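MucR Phosphodiesterase (PDB 5M1T) belongs to the EAL-domain phosphodiesterase family and binds two magnesium ions and the ligand C2E. Local coordinates at residues S126-Q129 with F130-G134; I93-I96 with G97-V100; I229-L232 with G233-L236. One frame throughout, in Å; residues are numbered along the deposited sequence.

Interaction 1. Residues S126-Q129 with F130-G134. With C2E (9,9'-[(2R,3R,3aS,5S,7aR,9R,10R,10aS,12S,14aR)-3,5,10,12-tetrahydroxy-5,12-dioxidooctahydro-2H,7H-difuro[3,2-d:3',2'-j][1,3,7,9,2,8]tetraoxadiphosphacyclododecine-2,9-diyl]bis(2-amino-1,9-dihydro-6H-purin-6-one)), chain C.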
loop_
_atom_site.group_PDB
_atom_site.type_symbol
_atom_site.label_atom_id
_atom_site.label_comp_id
_atom_site.label_asym_id
_atom_site.label_seq_id
_atom_site.Cartn_x
_atom_site.Cartn_y
_atom_site.Cartn_z
ATOM N N SER A 126 2.479 -7.386 -6.452
ATOM C CA SER A 126 1.390 -6.683 -7.124
ATOM C C SER A 126 1.260 -5.288 -6.519
ATOM O O SER A 126 1.887 -4.981 -5.502
ATOM C CB SER A 126 0.078 -7.417 -6.934
ATOM O OG SER A 126 -0.374 -7.197 -5.611
ATOM N N ALA A 127 0.430 -4.464 -7.149
ATOM C CA ALA A 127 0.168 -3.123 -6.660
ATOM C C ALA A 127 -0.452 -3.136 -5.247
ATOM O O ALA A 127 -0.124 -2.307 -4.404
ATOM C CB ALA A 127 -0.736 -2.393 -7.648
ATOM N N LEU A 128 -1.334 -4.080 -4.978
ATOM C CA LEU A 128 -1.976 -4.152 -3.668
ATOM C C LEU A 128 -0.962 -4.618 -2.598
ATOM O O LEU A 128 -0.919 -4.088 -1.498
ATOM C CB LEU A 128 -3.196 -5.085 -3.722
ATOM C CG LEU A 128 -4.145 -5.116 -2.515
ATOM C CD1 LEU A 128 -5.455 -5.742 -2.929
ATOM C CD2 LEU A 128 -3.641 -5.930 -1.344
ATOM N N GLN A 129 -0.128 -5.595 -2.927
ATOM C CA GLN A 129 0.884 -6.055 -1.981
ATOM C C GLN A 129 1.871 -4.934 -1.681
ATOM O O GLN A 129 2.315 -4.774 -0.551
ATOM C CB GLN A 129 1.644 -7.250 -2.551
ATOM C CG GLN A 129 0.802 -8.484 -2.766
ATOM C CD GLN A 129 1.553 -9.534 -3.559
ATOM O OE1 GLN A 129 1.869 -9.341 -4.743
ATOM N NE2 GLN A 129 1.845 -10.672 -2.907
ATOM N N PHE A 130 2.245 -4.170 -2.708
ATOM C CA PHE A 130 3.233 -3.103 -2.535
ATOM C C PHE A 130 2.698 -2.006 -1.604
ATOM O O PHE A 130 3.462 -1.412 -0.826
ATOM C CB PHE A 130 3.639 -2.514 -3.876
ATOM C CG PHE A 130 4.708 -1.456 -3.771
ATOM C CD1 PHE A 130 5.966 -1.787 -3.327
ATOM C CD2 PHE A 130 4.460 -0.147 -4.136
ATOM C CE1 PHE A 130 6.953 -0.836 -3.201
ATOM C CE2 PHE A 130 5.450 0.821 -4.027
ATOM C CZ PHE A 130 6.707 0.469 -3.547
ATOM N N ALA A 131 1.386 -1.750 -1.676
ATOM C CA ALA A 131 0.731 -0.714 -0.885
ATOM C C ALA A 131 0.225 -1.219 0.470
ATOM O O ALA A 131 -0.215 -0.408 1.295
ATOM C CB ALA A 131 -0.438 -0.133 -1.654
ATOM N N HIS A 132 0.292 -2.529 0.720
ATOM C CA HIS A 132 -0.286 -3.101 1.934
ATOM C C HIS A 132 0.446 -2.587 3.167
ATOM O O HIS A 132 1.670 -2.650 3.241
ATOM C CB HIS A 132 -0.206 -4.627 1.885
ATOM C CG HIS A 132 -1.173 -5.306 2.794
ATOM N ND1 HIS A 132 -0.962 -5.441 4.150
ATOM C CD2 HIS A 132 -2.384 -5.860 2.546
ATOM C CE1 HIS A 132 -1.992 -6.067 4.694
ATOM N NE2 HIS A 132 -2.867 -6.336 3.737
ATOM N N ALA A 133 -0.296 -2.085 4.136
ATOM C CA ALA A 133 0.295 -1.537 5.348
ATOM C C ALA A 133 1.317 -2.455 6.025
ATOM O O ALA A 133 2.241 -1.963 6.675
ATOM C CB ALA A 133 -0.801 -1.195 6.354
ATOM N N GLY A 134 1.119 -3.758 5.904
ATOM C CA GLY A 134 1.959 -4.735 6.547
ATOM C C GLY A 134 3.109 -5.284 5.724
ATOM O O GLY A 134 3.857 -6.143 6.219
HETATM P P1 C2E C . 6.761 -11.264 -14.739
HETATM O O2P C2E C . 7.157 -10.723 -13.393
HETATM O O1P C2E C . 7.153 -10.403 -15.922
HETATM O "O5'" C2E C . 7.419 -12.711 -14.875
HETATM C "C5'" C2E C . 8.028 -13.121 -16.079
HETATM C "C4'" C2E C . 7.045 -13.850 -16.967
HETATM O "O4'" C2E C . 7.668 -14.066 -18.247
HETATM C "C3'" C2E C . 6.685 -15.225 -16.431
HETATM O "O3'" C2E C . 5.346 -15.531 -16.818
HETATM C "C2'" C2E C . 7.629 -16.160 -17.157
HETATM O "O2'" C2E C . 7.129 -17.493 -17.268
HETATM C "C1'" C2E C . 7.673 -15.470 -18.513
HETATM N N9 C2E C . 8.857 -15.793 -19.307
HETATM C C8 C2E C . 10.123 -15.894 -18.871
HETATM N N7 C2E C . 10.945 -16.196 -19.900
HETATM C C5 C2E C . 10.197 -16.273 -21.009
HETATM C C6 C2E C . 10.439 -16.552 -22.428
HETATM O O6 C2E C . 11.602 -16.777 -22.832
HETATM N N1 C2E C . 9.377 -16.541 -23.249
HETATM C C2 C2E C . 8.121 -16.295 -22.811
HETATM N N2 C2E C . 7.088 -16.304 -23.685
HETATM N N3 C2E C . 7.834 -16.022 -21.525
HETATM C C4 C2E C . 8.819 -16.010 -20.608
HETATM P P11 C2E C . 4.304 -16.134 -15.752
HETATM O O21 C2E C . 5.024 -17.175 -14.910
HETATM O O11 C2E C . 3.170 -16.758 -16.492
HETATM O O5A C2E C . 3.838 -14.922 -14.818
HETATM C C5A C2E C . 3.181 -13.805 -15.425
HETATM C C4A C2E C . 3.118 -12.657 -14.440
HETATM O O4A C2E C . 2.433 -13.047 -13.255
HETATM C C3A C2E C . 4.475 -12.238 -13.938
HETATM O O3A C2E C . 5.159 -11.400 -14.853
HETATM C C2A C2E C . 4.145 -11.540 -12.645
HETATM O O2A C2E C . 3.688 -10.214 -12.870
HETATM C C1A C2E C . 2.979 -12.347 -12.132
HETATM N N91 C2E C . 3.430 -13.289 -11.068
HETATM C C81 C2E C . 3.970 -14.519 -11.198
HETATM N N71 C2E C . 4.215 -15.070 -9.979
HETATM C C51 C2E C . 3.822 -14.168 -9.062
HETATM C C61 C2E C . 3.798 -14.083 -7.592
HETATM O O61 C2E C . 4.238 -15.024 -6.898
HETATM N N11 C2E C . 3.304 -12.963 -7.034
HETATM C C21 C2E C . 2.847 -11.935 -7.782
HETATM N N21 C2E C . 2.364 -10.839 -7.171
HETATM N N31 C2E C . 2.837 -11.937 -9.132
HETATM C C41 C2E C . 3.316 -13.008 -9.789
#
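F130 closes the first turn of helix 127-131 on S126, with F130 N 2.9 Å from S126 O in a backbone hydrogen bond; A131 N follows with a longer one, 3.2 Å to A127 O. The tight part lies at this beginning, where S126 is the N-cap and forms a capping box with Q129. Q129 N donates almost straight to S126 OG over 3.1 Å, and S126 N answers with a short, equally straight bond of 2.7 Å to Q129 OE1. Serine suits the cap because its hydroxyl, set between its own N and carbonyl carbon (chi1 75°), turns to the N-H of Q129; OG also bonds to E88, which takes L128 N as well. Glutamine has the length to bring its amide oxygen back to the N-H of S126. Q129 OE1 also accepts from C2E N21 at 2.9 Å, in a more bent bond (136° at the hydrogen), so two N-H groups grip one oxygen and probably limit the rotation of the amide. The capping box thus probably helps to position Q129 for the ligand.

The other side is looser. A127 and A131 are small, exposed residues, while L128 and H132 run side by side, L128 CD2 standing at the edge of the imidazole, 4.1 Å from H132 CD2. A weak bond of 3.3 Å runs from H132 N to Q129 O. Beyond it H132 ND1 accepts from G134 N at 3.2 Å, a second cap, just before helix 135-145.

In the fold, the phenyl of F130 is buried against S169, I172 and L173 of helix 166-178, L128 and H132 rest on V94 of helix 93-113, and A133 N bonds to N237 of the second subunit.

Interaction 2. Residues I93-I96 with G97-V100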
loop_
_atom_site.group_PDB
_atom_site.type_symbol
_atom_site.label_atom_id
_atom_site.label_comp_id
_atom_site.label_asym_id
_atom_site.label_seq_id
_atom_site.Cartn_x
_atom_site.Cartn_y
_atom_site.Cartn_z
ATOM N N ILE A 93 -4.918 -12.321 -2.991
ATOM C CA ILE A 93 -3.487 -12.115 -3.252
ATOM C C ILE A 93 -2.668 -11.881 -1.972
ATOM O O ILE A 93 -1.482 -12.166 -1.937
ATOM C CB ILE A 93 -3.241 -10.920 -4.213
ATOM C CG1 ILE A 93 -1.765 -10.855 -4.671
ATOM C CG2 ILE A 93 -3.570 -9.605 -3.526
ATOM C CD1 ILE A 93 -1.307 -12.070 -5.459
ATOM N N VAL A 94 -3.282 -11.381 -0.908
ATOM C CA VAL A 94 -2.537 -11.132 0.313
ATOM C C VAL A 94 -1.979 -12.453 0.920
ATOM O O VAL A 94 -0.796 -12.561 1.208
ATOM C CB VAL A 94 -3.391 -10.402 1.352
ATOM C CG1 VAL A 94 -2.694 -10.429 2.716
ATOM C CG2 VAL A 94 -3.695 -8.968 0.904
ATOM N N GLN A 95 -2.838 -13.451 1.103
ATOM C CA GLN A 95 -2.402 -14.653 1.779
ATOM C C GLN A 95 -1.685 -15.558 0.792
ATOM O O GLN A 95 -0.783 -16.295 1.169
ATOM C CB GLN A 95 -3.564 -15.348 2.507
ATOM C CG GLN A 95 -3.897 -14.697 3.855
ATOM C CD GLN A 95 -2.782 -14.809 4.878
ATOM O OE1 GLN A 95 -1.928 -15.686 4.800
ATOM N NE2 GLN A 95 -2.791 -13.923 5.854
ATOM N N ILE A 96 -2.035 -15.459 -0.479
ATOM C CA ILE A 96 -1.275 -16.153 -1.519
ATOM C C ILE A 96 0.157 -15.631 -1.515
ATOM O O ILE A 96 1.103 -16.392 -1.619
ATOM C CB ILE A 96 -1.942 -15.990 -2.897
ATOM C CG1 ILE A 96 -3.253 -16.797 -2.916
ATOM C CG2 ILE A 96 -1.007 -16.469 -3.997
ATOM C CD1 ILE A 96 -4.080 -16.618 -4.180
ATOM N N GLY A 97 0.307 -14.332 -1.340
ATOM C CA GLY A 97 1.614 -13.708 -1.272
ATOM C C GLY A 97 2.398 -14.050 -0.020
ATOM O O GLY A 97 3.605 -14.248 -0.085
ATOM N N GLU A 98 1.730 -14.118 1.122
ATOM C CA GLU A 98 2.373 -14.649 2.335
ATOM C C GLU A 98 2.946 -16.020 2.089
ATOM O O GLU A 98 4.040 -16.305 2.506
ATOM C CB GLU A 98 1.368 -14.753 3.494
ATOM C CG GLU A 98 0.895 -13.423 4.035
ATOM C CD GLU A 98 2.007 -12.607 4.650
ATOM O OE1 GLU A 98 1.907 -11.389 4.531
ATOM O OE2 GLU A 98 2.987 -13.154 5.228
ATOM N N TRP A 99 2.186 -16.879 1.422
ATOM C CA TRP A 99 2.626 -18.241 1.170
ATOM C C TRP A 99 3.803 -18.245 0.181
ATOM O O TRP A 99 4.798 -18.928 0.376
ATOM C CB TRP A 99 1.485 -19.119 0.661
ATOM C CG TRP A 99 1.999 -20.473 0.381
ATOM C CD1 TRP A 99 2.189 -21.459 1.278
ATOM C CD2 TRP A 99 2.495 -20.958 -0.867
ATOM N NE1 TRP A 99 2.745 -22.545 0.672
ATOM C CE2 TRP A 99 2.929 -22.275 -0.652
ATOM C CE3 TRP A 99 2.583 -20.417 -2.148
ATOM C CZ2 TRP A 99 3.465 -23.066 -1.668
ATOM C CZ3 TRP A 99 3.110 -21.187 -3.160
ATOM C CH2 TRP A 99 3.558 -22.500 -2.915
ATOM N N VAL A 100 3.696 -17.439 -0.861
ATOM C CA VAL A 100 4.790 -17.308 -1.832
ATOM C C VAL A 100 6.094 -16.843 -1.179
ATOM O O VAL A 100 7.144 -17.459 -1.358
ATOM C CB VAL A 100 4.389 -16.345 -2.959
ATOM C CG1 VAL A 100 5.606 -15.843 -3.708
ATOM C CG2 VAL A 100 3.409 -17.026 -3.900
#
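Four backbone hydrogen bonds, each from one residue to the fourth before it, join I93-I96 to G97-V100. The first and last are the shortest, 2.9 Å from G97 N to I93 O and 2.9 Å from V100 N to I96 O; they differ in direction, since G97 N stands well above the carbonyl plane of I93, whereas V100 N is only modestly tilted from that of I96. Glycine suits position 97 because the place where a side chain would start is hemmed in by I93 O and V94 O.

These bonds make the opening turns of helix 93-113 in the EAL domain, a fold of the TIM-barrel type, and I93 also bonds through its backbone to A87 of the preceding helix.

Among the polar side chains, Q95, bent at chi2 (-65°), folds its amide over the next turn until Q95 OE1 is 3.7 Å from E98 CB; amide and carboxylate planes are 42° apart, and the approach is made through the methylenes of E98. E98 OE1 hydrogen-bonds to S138 OG.

The apolar contact between the two halves is I96 with V100, a light touch of 4.5 Å between I96 CG2 and V100 CG2; V100 CG2 also lies 3.3 Å from I96 O. Branched aliphatic I96 and V100 fit against L68 of strand 61-72, where W99 packs too, and V100 touches C2E. V94 faces helix 127-131 and I93 helix 84-90.

Interaction 3. Residues I229-L232 with G233-L236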
loop_
_atom_site.group_PDB
_atom_site.type_symbol
_atom_site.label_atom_id
_atom_site.label_comp_id
_atom_site.label_asym_id
_atom_site.label_seq_id
_atom_site.Cartn_x
_atom_site.Cartn_y
_atom_site.Cartn_z
ATOM N N ILE A 229 17.171 1.579 -22.449
ATOM C CA ILE A 229 17.017 1.022 -21.087
ATOM C C ILE A 229 18.394 0.605 -20.526
ATOM O O ILE A 229 18.755 0.931 -19.389
ATOM C CB ILE A 229 16.024 -0.169 -21.076
ATOM C CG1 ILE A 229 14.611 0.348 -21.368
ATOM C CG2 ILE A 229 16.032 -0.861 -19.713
ATOM C CD1 ILE A 229 13.563 -0.689 -21.665
ATOM N N VAL A 230 19.185 -0.085 -21.356
ATOM C CA VAL A 230 20.532 -0.474 -20.979
ATOM C C VAL A 230 21.335 0.767 -20.611
ATOM O O VAL A 230 22.047 0.788 -19.636
ATOM C CB VAL A 230 21.205 -1.262 -22.112
ATOM C CG1 VAL A 230 22.692 -1.479 -21.847
ATOM C CG2 VAL A 230 20.527 -2.604 -22.288
ATOM N N ALA A 231 21.200 1.821 -21.369
ATOM C CA ALA A 231 21.950 3.046 -21.081
ATOM C C ALA A 231 21.471 3.730 -19.791
ATOM O O ALA A 231 22.253 4.330 -19.075
ATOM C CB ALA A 231 21.869 3.986 -22.263
ATOM N N LEU A 232 20.179 3.654 -19.498
ATOM C CA LEU A 232 19.692 4.124 -18.216
ATOM C C LEU A 232 20.353 3.375 -17.043
ATOM O O LEU A 232 20.771 4.001 -16.050
ATOM C CB LEU A 232 18.168 3.993 -18.132
ATOM C CG LEU A 232 17.312 5.061 -18.825
ATOM C CD1 LEU A 232 15.867 4.847 -18.407
ATOM C CD2 LEU A 232 17.759 6.462 -18.446
ATOM N N GLY A 233 20.447 2.047 -17.168
ATOM C CA GLY A 233 21.166 1.244 -16.187
ATOM C C GLY A 233 22.579 1.727 -16.008
ATOM O O GLY A 233 23.027 1.946 -14.879
ATOM N N ARG A 234 23.285 1.899 -17.114
ATOM C CA ARG A 234 24.694 2.295 -17.058
ATOM C C ARG A 234 24.882 3.692 -16.386
ATOM O O ARG A 234 25.766 3.867 -15.529
ATOM C CB ARG A 234 25.305 2.284 -18.470
ATOM C CG ARG A 234 26.770 2.655 -18.500
ATOM C CD ARG A 234 27.335 2.744 -19.918
ATOM N NE ARG A 234 26.514 3.474 -20.900
ATOM C CZ ARG A 234 26.545 4.787 -21.142
ATOM N NH1 ARG A 234 27.347 5.618 -20.462
ATOM N NH2 ARG A 234 25.759 5.283 -22.101
ATOM N N THR A 235 24.017 4.649 -16.713
ATOM C CA THR A 235 24.160 6.012 -16.212
ATOM C C THR A 235 23.568 6.214 -14.819
ATOM O O THR A 235 24.017 7.083 -14.101
ATOM C CB THR A 235 23.503 7.045 -17.164
ATOM O OG1 THR A 235 22.097 6.767 -17.301
ATOM C CG2 THR A 235 24.160 7.018 -18.538
ATOM N N LEU A 236 22.546 5.433 -14.450
ATOM C CA LEU A 236 21.967 5.493 -13.107
ATOM C C LEU A 236 22.495 4.406 -12.147
ATOM O O LEU A 236 22.036 4.286 -11.002
ATOM C CB LEU A 236 20.447 5.380 -13.188
ATOM C CG LEU A 236 19.747 6.429 -14.021
ATOM C CD1 LEU A 236 18.300 6.020 -14.227
ATOM C CD2 LEU A 236 19.881 7.770 -13.325
#
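Four regular helical hydrogen bonds join I229-L232 to G233-L236, from G233 N to I229 O, 3.0 Å and nearly along the C=O axis, through to L236 N and L232 O at 2.8 Å. One carbonyl in this run accepts twice: T235 N lies 3.0 Å from A231 O, and T235 OG1 donates to the same A231 O over 3.0 Å. The two donors come from opposite faces of the carbonyl plane. Threonine can do this because its OG1 sits between its own N and carbonyl carbon (chi1 60°), from where the hydroxyl turns back to the previous turn and gives its hydrogen to A231 O. Such a bond to the carbonyl four residues earlier is characteristic of threonine within a helix, here an outer helix of the EAL barrel.

On the exposed side R234 suits the surface: its aliphatic part leads outward from the helix, and the bend at chi3 (46°) brings the guanidinium back beside A231 and T235. R234 NH2 comes to 4.1 Å from A231 CB, and T235 CG2 lies over one guanidinium face, toward the rim.

The leucines are apolar. L232 CD2 and L236 CD1 approach to 4.3 Å, one turn apart, and L236 CB closes to 3.2 Å on L232 O. G233 is buried, with V230 O close to where a side chain would start.

L232 and I229 pack on F188 of strand 182-188, L232 also on L195, and L236 on L198 and K199 of helix 195-200.

Interactions 1 and 2 are neighbours, with centres 11 Å apart, and meet directly: Q129 NE2 packs 3.5 Å from G97 CA, and Q129 CD is 3.7 Å from I93 CG1. Both reach the C2E pocket, interaction 1 through S126 and Q129 and interaction 2 through V100. The nearest magnesium ion is about 10 Å from the side chain of Q129. Interaction 3 lies apart, its nearest atoms about 17 Å from interaction 1 and about 24 Å from interaction 2, across the chain's centre from the latter. Across the dimer, A133 packs on G233 of the second subunit, the residue equivalent to G233 of interaction 3.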